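Local atomic coordinates of acetylglutamate kinase (Streptococcus mutans, PDB entry 3L86), a protein that probably catalyses the ATP-dependent phosphorylation of N-acetyl-L-glutamate to N-acetyl-L-glutamyl 5-phosphate, the second step on the route from glutamate to acetylornithine in arginine biosynthesis. Residues 49-52 against 53-57; 57-60 against 61-64; 107-111 against 112-116; 116-119 against 120-124. One frame throughout, in Å; residues are numbered along the deposited sequence.

Contact 1 of 4, residues 49-52 against 53-57; sequences QQLS and GDFLS
Ser52 is the N-cap of helix 53-64, the first helix of the amino acid kinase fold, and it grips Phe55 and Leu56 at the start of the first turn. Its hydroxyl accepts the backbone N-H of Phe55, with Phe55 N 3.0 Å from Ser52 OG and an N-H...O angle of 158°. With OG between the backbone N and the carbonyl carbon (chi1 71°), the oxygen faces the amide of Phe55. Ser52 O takes the next amide: Leu56 N lies 3.1 Å from it in a nearly straight bond, the first i to i+4 bond of the helix. The next carbonyl, Gly53 O, receives Ser57 N at 3.1 Å and, weakly, Ser57 OG. A hydrophobic pair flanks the cap. Leu51, the residue before Ser52, sends CD2 over one face of the Phe55 ring, close to its centre, while its other methyl, CD1, comes to 4.0 Å from Phe55 CE2. Met212 of strand 208-212 touches both side chains, and Leu270 also packs on Phe55, which is buried. In this CH-pi contact Leu51 CD2 stands 4.1 Å from the centroid of the Phe55 ring, 8° off its normal.

Contact 2 of 4, residues 57-60 against 61-64; sequences SQIK and NWQD
Gln58 lays its side chain across one face of the Trp62 indole, one helical turn further on. Its CG leaves anti to the backbone N (chi1 -178°) and the chain then bends at chi2, which folds it back over the rings. CG sits 3.9 Å from the centroid of the six-membered ring of Trp62, almost on its normal, a CH-pi contact. The amide continues toward the pyrrole half, its plane inclined 34° to the indole; OE1 hovers 3.2 Å above the ring plane, offset toward the rim. Although Gln58 OE1 is 3.3 Å from Trp62 NE1, this is no hydrogen bond, because the oxygen lies over the face, where the N-H does not point. Ile59 CD1 adds a looser apolar touch on Trp62 CE3. Along another side of the helix, Lys60 stretches out as far as CE and turns at its last bond to form a salt bridge with Asp64, NZ to OD2 2.8 Å, using the syn lone pair of the carboxylate. Gln63 instead reaches out of the helix, its NE2 bonding to Ser129 O. Ile59 and Trp62 both rest on Leu69 of strand 68-73, as expected of the connecting helix in a beta-alpha-beta unit, here strand 38-43, helix 53-64 and strand 68-73.

Contact 3 of 4, residues 107-111 against 112-116; sequences VSHAL and LDLVG
A pi-type turn interrupts the regular winding of helix 101-125 here, beside the N-acetylglutamate pocket, and His109 and Asp113 bridge its outer side. The wide turn is defined by Gly116 N, which bonds to Leu111 O five residues back at 2.8 Å. Just before it, Leu114 N is shared between two weak bonds, to His109 O and to Ala110 O, whereas Asp113 N still makes a proper bond to His109 O at 3.0 Å. On the inner side, the side chain of Leu111 comes within about 5 Å of the bound N-acetylglutamate (nearest atoms) and packs on Ser179, a residue of that pocket; Ala110 and Val115 meet helix 76-85 through Ile79 and Ala78. Leu114 slants across the imidazole, its CD1 3.7 Å from His109 CE1, and its CD2 reaches Ala110 CB. The ring thus meets both a leucine methyl and the carboxylate. Its CG is anti to the backbone N (chi1 170°), which carries the ring along the helix toward Asp113. The carboxylate plane is turned 48° from the ring, yet its oxygen lies in the ring plane: His109 ND1 donates to the anti lone pair of Asp113 OD2 at 2.8 Å, with an N-H...O angle of 165°.

Contact 4 of 4, residues 116-119 against 120-124; sequences GKNL and QEKLR
Lys117 and Glu121 meet on the outer side of helix 101-125, chiefly through the lysine's aliphatic chain. Lys117 CG is 3.5 Å from Glu121 OE2, and CE is nearer still, at 3.1 Å. The ammonium group itself stands further off: NZ to OE2 is 3.7 Å, a long salt bridge. Bends at chi2 and chi4 carry the lysine past the carboxylate oxygen, so its carbons lie alongside OE2. Next to this pair, Asn118 OD1 and Lys122 NZ approach to 3.6 Å. Behind the side chains, regular i to i+4 bonds hold the backbone: Glu121 N to Lys117 O at 3.0 Å and Lys122 N to Asn118 O at 2.9 Å, the latter nearly straight at 175°. Gln120 is extended beyond CG, and its CD lies over one face of the Arg124 guanidinium, 3.6 Å above the plane and toward the rim. Both ends are tied to the neighbouring strand 130-132, Gln120 OE1 by Gln132 N and Arg124 NH2 by Cys130 O. Leu119 and Leu123 line the inner side, both against Ile176, with Leu119 also on His73 and Leu123 on Ile71. The arrangement is that of an amphipathic helix packed on the parallel strands of an alpha/beta fold.

Contacts 1 and 2 follow one another, from the cap into helix 53-64, and share Ser57; their centres are 11 Å apart. Contacts 3 and 4 adjoin likewise on helix 101-125, sharing Gly116. The two helices touch through contact 4: Leu123 CD2 lies 4.1 Å from Leu56 CD2 of contact 1 and 4.2 Å from Ile59 CG2 of contact 2. The loop residue Gln49 skirts contact 3, its NE2 4.1 Å from Leu114 O. Contact 3 lies nearest the ligands, the side chains of Leu111 and Val115 being about 5 Å from N-acetylglutamate and about 9 Å from ADP; the side chain of Leu51 in contact 1 is about 11 Å from ADP and that of Leu119 in contact 4 about 11 Å from N-acetylglutamate.

Contact 1 of 4, residues 49-52 against 53-57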
loop_
_atom_site.group_PDB
_atom_site.type_symbol
_atom_site.label_atom_id
_atom_site.label_comp_id
_atom_site.label_asym_id
_atom_site.label_seq_id
_atom_site.Cartn_x
_atom_site.Cartn_y
_atom_site.Cartn_z
ATOM N N GLN A 49 -13.022 -0.545 -3.000
ATOM C CA GLN A 49 -14.299 -0.301 -3.661
ATOM C C GLN A 49 -15.449 -0.971 -2.904
ATOM O O GLN A 49 -16.597 -0.895 -3.323
ATOM C CB GLN A 49 -14.287 -0.813 -5.121
ATOM C CG GLN A 49 -13.148 -0.301 -6.022
ATOM C CD GLN A 49 -13.205 1.200 -6.304
ATOM O OE1 GLN A 49 -14.177 1.715 -6.867
ATOM N NE2 GLN A 49 -12.145 1.921 -5.894
ATOM N N GLN A 50 -15.128 -1.639 -1.804
ATOM C CA GLN A 50 -16.097 -2.366 -0.988
ATOM C C GLN A 50 -15.974 -2.096 0.519
ATOM O O GLN A 50 -16.233 -2.990 1.290
ATOM C CB GLN A 50 -16.030 -3.919 -1.257
ATOM C CG GLN A 50 -14.646 -4.602 -0.924
ATOM C CD GLN A 50 -14.519 -6.063 -1.411
ATOM O OE1 GLN A 50 -15.250 -6.485 -2.322
ATOM N NE2 GLN A 50 -13.532 -6.820 -0.842
ATOM N N LEU A 51 -15.594 -0.897 0.949
ATOM C CA LEU A 51 -15.330 -0.632 2.371
ATOM C C LEU A 51 -16.570 -0.801 3.247
ATOM O O LEU A 51 -17.620 -0.212 2.964
ATOM C CB LEU A 51 -14.780 0.789 2.559
ATOM C CG LEU A 51 -13.490 1.004 1.775
ATOM C CD1 LEU A 51 -12.963 2.451 1.952
ATOM C CD2 LEU A 51 -12.414 -0.010 2.209
ATOM N N SER A 52 -16.476 -1.617 4.279
ATOM C CA SER A 52 -17.669 -1.927 5.070
ATOM C C SER A 52 -18.029 -0.872 6.166
ATOM O O SER A 52 -17.243 0.046 6.491
ATOM C CB SER A 52 -17.477 -3.285 5.721
ATOM O OG SER A 52 -16.490 -3.159 6.737
ATOM N N GLY A 53 -19.223 -1.020 6.735
ATOM C CA GLY A 53 -19.571 -0.274 7.973
ATOM C C GLY A 53 -18.607 -0.575 9.100
ATOM O O GLY A 53 -18.194 0.327 9.819
ATOM N N ASP A 54 -18.218 -1.835 9.284
ATOM C CA ASP A 54 -17.235 -2.138 10.342
ATOM C C ASP A 54 -15.939 -1.341 10.125
ATOM O O ASP A 54 -15.336 -0.821 11.083
ATOM C CB ASP A 54 -16.843 -3.638 10.370
ATOM C CG ASP A 54 -17.927 -4.539 10.917
ATOM O OD1 ASP A 54 -18.890 -4.036 11.575
ATOM O OD2 ASP A 54 -17.800 -5.768 10.678
ATOM N N PHE A 55 -15.470 -1.310 8.871
ATOM C CA PHE A 55 -14.178 -0.644 8.512
ATOM C C PHE A 55 -14.248 0.818 8.853
ATOM O O PHE A 55 -13.425 1.327 9.594
ATOM C CB PHE A 55 -13.826 -0.828 6.996
ATOM C CG PHE A 55 -12.619 -0.032 6.540
ATOM C CD1 PHE A 55 -11.348 -0.600 6.517
ATOM C CD2 PHE A 55 -12.762 1.282 6.119
ATOM C CE1 PHE A 55 -10.239 0.116 6.085
ATOM C CE2 PHE A 55 -11.639 2.022 5.722
ATOM C CZ PHE A 55 -10.388 1.442 5.718
ATOM N N LEU A 56 -15.234 1.509 8.269
ATOM C CA LEU A 56 -15.415 2.936 8.516
ATOM C C LEU A 56 -15.552 3.320 10.038
ATOM O O LEU A 56 -14.948 4.294 10.494
ATOM C CB LEU A 56 -16.670 3.415 7.732
ATOM C CG LEU A 56 -16.593 3.274 6.192
ATOM C CD1 LEU A 56 -17.979 3.572 5.485
ATOM C CD2 LEU A 56 -15.448 4.165 5.626
ATOM N N SER A 57 -16.380 2.611 10.805
ATOM C CA SER A 57 -16.424 2.846 12.297
ATOM C C SER A 57 -15.109 2.591 13.039
ATOM O O SER A 57 -14.724 3.331 13.975
ATOM C CB SER A 57 -17.503 1.971 12.955
ATOM O OG SER A 57 -18.788 2.293 12.418
#

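Contact 2 of 4, residues 57-60 against 61-64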
loop_
_atom_site.group_PDB
_atom_site.type_symbol
_atom_site.label_atom_id
_atom_site.label_comp_id
_atom_site.label_asym_id
_atom_site.label_seq_id
_atom_site.Cartn_x
_atom_site.Cartn_y
_atom_site.Cartn_z
ATOM N N SER A 57 -16.380 2.611 10.805
ATOM C CA SER A 57 -16.424 2.846 12.297
ATOM C C SER A 57 -15.109 2.591 13.039
ATOM O O SER A 57 -14.724 3.331 13.975
ATOM C CB SER A 57 -17.503 1.971 12.955
ATOM O OG SER A 57 -18.788 2.293 12.418
ATOM N N GLN A 58 -14.408 1.529 12.656
ATOM C CA GLN A 58 -13.139 1.190 13.311
ATOM C C GLN A 58 -12.115 2.294 13.087
ATOM O O GLN A 58 -11.433 2.723 14.018
ATOM C CB GLN A 58 -12.606 -0.221 12.872
ATOM C CG GLN A 58 -11.279 -0.651 13.581
ATOM C CD GLN A 58 -11.425 -0.713 15.125
ATOM O OE1 GLN A 58 -11.090 0.224 15.855
ATOM N NE2 GLN A 58 -11.990 -1.782 15.594
ATOM N N ILE A 59 -11.992 2.770 11.848
ATOM C CA ILE A 59 -11.137 3.947 11.601
ATOM C C ILE A 59 -11.548 5.173 12.469
ATOM O O ILE A 59 -10.684 5.775 13.143
ATOM C CB ILE A 59 -11.108 4.326 10.075
ATOM C CG1 ILE A 59 -10.586 3.172 9.177
ATOM C CG2 ILE A 59 -10.259 5.548 9.816
ATOM C CD1 ILE A 59 -9.088 2.732 9.439
ATOM N N LYS A 60 -12.817 5.601 12.405
ATOM C CA LYS A 60 -13.269 6.787 13.178
ATOM C C LYS A 60 -12.973 6.598 14.685
ATOM O O LYS A 60 -12.522 7.526 15.347
ATOM C CB LYS A 60 -14.791 7.029 13.034
ATOM C CG LYS A 60 -15.123 8.474 13.574
ATOM C CD LYS A 60 -16.552 8.899 13.467
ATOM C CE LYS A 60 -16.656 10.339 14.073
ATOM N NZ LYS A 60 -17.063 10.201 15.539
ATOM N N ASN A 61 -13.269 5.415 15.227
ATOM C CA ASN A 61 -13.057 5.123 16.689
ATOM C C ASN A 61 -11.583 5.143 17.061
ATOM O O ASN A 61 -11.202 5.705 18.100
ATOM C CB ASN A 61 -13.716 3.784 17.124
ATOM C CG ASN A 61 -15.200 3.808 16.958
ATOM O OD1 ASN A 61 -15.766 4.879 16.915
ATOM N ND2 ASN A 61 -15.863 2.625 16.925
ATOM N N TRP A 62 -10.725 4.555 16.220
ATOM C CA TRP A 62 -9.274 4.742 16.462
ATOM C C TRP A 62 -8.875 6.229 16.467
ATOM O O TRP A 62 -8.044 6.678 17.298
ATOM C CB TRP A 62 -8.376 3.964 15.450
ATOM C CG TRP A 62 -8.155 2.447 15.733
ATOM C CD1 TRP A 62 -8.179 1.799 16.964
ATOM C CD2 TRP A 62 -7.867 1.441 14.751
ATOM N NE1 TRP A 62 -7.919 0.423 16.782
ATOM C CE2 TRP A 62 -7.727 0.192 15.436
ATOM C CE3 TRP A 62 -7.685 1.479 13.344
ATOM C CZ2 TRP A 62 -7.458 -0.998 14.762
ATOM C CZ3 TRP A 62 -7.417 0.283 12.677
ATOM C CH2 TRP A 62 -7.263 -0.923 13.381
ATOM N N GLN A 63 -9.372 6.995 15.497
ATOM C CA GLN A 63 -8.994 8.408 15.390
ATOM C C GLN A 63 -9.524 9.162 16.633
ATOM O O GLN A 63 -8.797 9.916 17.285
ATOM C CB GLN A 63 -9.596 9.024 14.115
ATOM C CG GLN A 63 -9.291 10.568 13.949
ATOM C CD GLN A 63 -9.771 11.119 12.604
ATOM O OE1 GLN A 63 -10.975 11.158 12.307
ATOM N NE2 GLN A 63 -8.825 11.532 11.781
ATOM N N ASP A 64 -10.768 8.929 17.011
ATOM C CA ASP A 64 -11.319 9.535 18.275
ATOM C C ASP A 64 -10.629 9.123 19.586
ATOM O O ASP A 64 -10.781 9.841 20.610
ATOM C CB ASP A 64 -12.823 9.204 18.400
ATOM C CG ASP A 64 -13.689 9.883 17.324
ATOM O OD1 ASP A 64 -13.243 10.836 16.667
ATOM O OD2 ASP A 64 -14.853 9.483 17.134
#

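Contact 3 of 4, residues 107-111 against 112-116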
loop_
_atom_site.group_PDB
_atom_site.type_symbol
_atom_site.label_atom_id
_atom_site.label_comp_id
_atom_site.label_asym_id
_atom_site.label_seq_id
_atom_site.Cartn_x
_atom_site.Cartn_y
_atom_site.Cartn_z
ATOM N N VAL A 107 -1.647 5.601 -15.344
ATOM C CA VAL A 107 -1.417 5.138 -13.953
ATOM C C VAL A 107 -1.846 6.228 -12.934
ATOM O O VAL A 107 -2.580 5.945 -11.972
ATOM C CB VAL A 107 0.060 4.640 -13.723
ATOM C CG1 VAL A 107 0.388 4.358 -12.223
ATOM C CG2 VAL A 107 0.412 3.359 -14.565
ATOM N N SER A 108 -1.378 7.463 -13.127
ATOM C CA SER A 108 -1.677 8.523 -12.157
ATOM C C SER A 108 -3.140 8.919 -12.190
ATOM O O SER A 108 -3.739 9.164 -11.112
ATOM C CB SER A 108 -0.756 9.757 -12.339
ATOM O OG SER A 108 -0.974 10.324 -13.598
ATOM N N HIS A 109 -3.757 8.933 -13.380
ATOM C CA HIS A 109 -5.221 9.172 -13.463
ATOM C C HIS A 109 -6.049 8.092 -12.711
ATOM O O HIS A 109 -6.939 8.408 -11.935
ATOM C CB HIS A 109 -5.708 9.212 -14.929
ATOM C CG HIS A 109 -7.197 9.212 -15.068
ATOM N ND1 HIS A 109 -8.012 10.130 -14.414
ATOM C CD2 HIS A 109 -8.025 8.426 -15.802
ATOM C CE1 HIS A 109 -9.279 9.873 -14.717
ATOM N NE2 HIS A 109 -9.313 8.856 -15.566
ATOM N N ALA A 110 -5.766 6.810 -12.923
ATOM C CA ALA A 110 -6.550 5.800 -12.189
ATOM C C ALA A 110 -6.329 5.901 -10.645
ATOM O O ALA A 110 -7.273 5.807 -9.830
ATOM C CB ALA A 110 -6.205 4.387 -12.720
ATOM N N LEU A 111 -5.078 6.051 -10.227
ATOM C CA LEU A 111 -4.777 6.100 -8.783
ATOM C C LEU A 111 -5.375 7.345 -8.076
ATOM O O LEU A 111 -6.035 7.200 -7.031
ATOM C CB LEU A 111 -3.259 6.034 -8.550
ATOM C CG LEU A 111 -2.544 4.698 -8.831
ATOM C CD1 LEU A 111 -1.032 4.859 -8.584
ATOM C CD2 LEU A 111 -3.136 3.607 -7.966
ATOM N N LEU A 112 -5.153 8.552 -8.621
ATOM C CA LEU A 112 -5.647 9.787 -8.003
ATOM C C LEU A 112 -7.152 10.018 -8.195
ATOM O O LEU A 112 -7.857 10.365 -7.237
ATOM C CB LEU A 112 -4.856 11.036 -8.464
ATOM C CG LEU A 112 -3.339 10.981 -8.130
ATOM C CD1 LEU A 112 -2.601 12.108 -8.864
ATOM C CD2 LEU A 112 -3.040 10.998 -6.607
ATOM N N ASP A 113 -7.650 9.852 -9.421
ATOM C CA ASP A 113 -9.011 10.328 -9.728
ATOM C C ASP A 113 -10.035 9.220 -9.594
ATOM O O ASP A 113 -11.197 9.488 -9.216
ATOM C CB ASP A 113 -9.066 10.889 -11.163
ATOM C CG ASP A 113 -8.065 11.993 -11.388
ATOM O OD1 ASP A 113 -8.003 12.905 -10.549
ATOM O OD2 ASP A 113 -7.343 11.953 -12.398
ATOM N N LEU A 114 -9.615 7.990 -9.913
ATOM C CA LEU A 114 -10.510 6.794 -9.902
ATOM C C LEU A 114 -10.477 5.889 -8.632
ATOM O O LEU A 114 -11.377 5.027 -8.442
ATOM C CB LEU A 114 -10.202 5.917 -11.112
ATOM C CG LEU A 114 -10.856 6.165 -12.467
ATOM C CD1 LEU A 114 -11.236 7.561 -12.648
ATOM C CD2 LEU A 114 -10.102 5.655 -13.635
ATOM N N VAL A 115 -9.432 5.986 -7.819
ATOM C CA VAL A 115 -9.398 5.270 -6.521
ATOM C C VAL A 115 -9.317 6.234 -5.311
ATOM O O VAL A 115 -10.140 6.163 -4.347
ATOM C CB VAL A 115 -8.232 4.237 -6.443
ATOM C CG1 VAL A 115 -8.269 3.470 -5.128
ATOM C CG2 VAL A 115 -8.334 3.203 -7.604
ATOM N N GLY A 116 -8.329 7.125 -5.345
ATOM C CA GLY A 116 -8.029 7.966 -4.172
ATOM C C GLY A 116 -9.158 8.913 -3.782
ATOM O O GLY A 116 -9.428 9.109 -2.592
#

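Contact 4 of 4, residues 116-119 against 120-124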
loop_
_atom_site.group_PDB
_atom_site.type_symbol
_atom_site.label_atom_id
_atom_site.label_comp_id
_atom_site.label_asym_id
_atom_site.label_seq_id
_atom_site.Cartn_x
_atom_site.Cartn_y
_atom_site.Cartn_z
ATOM N N GLY A 116 -8.329 7.125 -5.345
ATOM C CA GLY A 116 -8.029 7.966 -4.172
ATOM C C GLY A 116 -9.158 8.913 -3.782
ATOM O O GLY A 116 -9.428 9.109 -2.592
ATOM N N LYS A 117 -9.782 9.552 -4.769
ATOM C CA LYS A 117 -10.887 10.508 -4.501
ATOM C C LYS A 117 -12.113 9.824 -3.849
ATOM O O LYS A 117 -12.717 10.369 -2.900
ATOM C CB LYS A 117 -11.293 11.275 -5.787
ATOM C CG LYS A 117 -12.431 12.320 -5.603
ATOM C CD LYS A 117 -11.934 13.546 -4.887
ATOM C CE LYS A 117 -13.109 14.627 -4.687
ATOM N NZ LYS A 117 -13.391 15.326 -5.957
ATOM N N ASN A 118 -12.458 8.627 -4.336
ATOM C CA ASN A 118 -13.498 7.798 -3.675
ATOM C C ASN A 118 -13.201 7.421 -2.178
ATOM O O ASN A 118 -14.103 7.475 -1.316
ATOM C CB ASN A 118 -13.740 6.498 -4.489
ATOM C CG ASN A 118 -14.848 5.599 -3.871
ATOM O OD1 ASN A 118 -16.016 5.976 -3.874
ATOM N ND2 ASN A 118 -14.481 4.393 -3.385
ATOM N N LEU A 119 -11.950 7.016 -1.882
ATOM C CA LEU A 119 -11.497 6.761 -0.512
ATOM C C LEU A 119 -11.740 7.966 0.372
ATOM O O LEU A 119 -12.346 7.825 1.427
ATOM C CB LEU A 119 -9.984 6.535 -0.425
ATOM C CG LEU A 119 -9.434 5.139 -0.422
ATOM C CD1 LEU A 119 -9.848 4.586 -1.757
ATOM C CD2 LEU A 119 -7.895 5.097 -0.255
ATOM N N GLN A 120 -11.228 9.136 -0.037
ATOM C CA GLN A 120 -11.442 10.347 0.729
ATOM C C GLN A 120 -12.927 10.693 0.936
ATOM O O GLN A 120 -13.326 11.070 2.056
ATOM C CB GLN A 120 -10.657 11.513 0.111
ATOM C CG GLN A 120 -11.015 12.881 0.693
ATOM C CD GLN A 120 -10.392 14.065 -0.061
ATOM O OE1 GLN A 120 -9.218 14.349 0.062
ATOM N NE2 GLN A 120 -11.223 14.795 -0.795
ATOM N N GLU A 121 -13.760 10.534 -0.110
ATOM C CA GLU A 121 -15.197 10.841 0.018
ATOM C C GLU A 121 -15.923 9.843 0.993
ATOM O O GLU A 121 -16.688 10.271 1.846
ATOM C CB GLU A 121 -15.910 10.930 -1.358
ATOM C CG GLU A 121 -15.289 11.971 -2.326
ATOM C CD GLU A 121 -15.736 11.842 -3.801
ATOM O OE1 GLU A 121 -16.063 10.729 -4.309
ATOM O OE2 GLU A 121 -15.707 12.883 -4.503
ATOM N N LYS A 122 -15.709 8.537 0.868
ATOM C CA LYS A 122 -16.346 7.570 1.804
ATOM C C LYS A 122 -15.968 7.820 3.273
ATOM O O LYS A 122 -16.844 7.737 4.196
ATOM C CB LYS A 122 -16.015 6.111 1.438
ATOM C CG LYS A 122 -16.562 5.599 0.104
ATOM C CD LYS A 122 -18.043 5.271 0.249
ATOM C CE LYS A 122 -18.585 4.610 -1.005
ATOM N NZ LYS A 122 -19.105 5.587 -1.972
ATOM N N LEU A 123 -14.676 8.100 3.524
ATOM C CA LEU A 123 -14.190 8.418 4.883
ATOM C C LEU A 123 -14.781 9.740 5.436
ATOM O O LEU A 123 -15.289 9.795 6.603
ATOM C CB LEU A 123 -12.648 8.460 4.917
ATOM C CG LEU A 123 -11.905 7.108 4.796
ATOM C CD1 LEU A 123 -10.386 7.235 4.434
ATOM C CD2 LEU A 123 -12.059 6.337 6.112
ATOM N N ARG A 124 -14.705 10.823 4.648
ATOM C CA ARG A 124 -15.322 12.082 5.076
ATOM C C ARG A 124 -16.824 11.958 5.333
ATOM O O ARG A 124 -17.334 12.471 6.332
ATOM C CB ARG A 124 -14.978 13.242 4.136
ATOM C CG ARG A 124 -13.536 13.740 4.268
ATOM C CD ARG A 124 -13.169 14.811 3.174
ATOM N NE ARG A 124 -11.878 15.444 3.457
ATOM C CZ ARG A 124 -11.331 16.413 2.728
ATOM N NH1 ARG A 124 -11.924 16.882 1.652
ATOM N NH2 ARG A 124 -10.171 16.917 3.060
#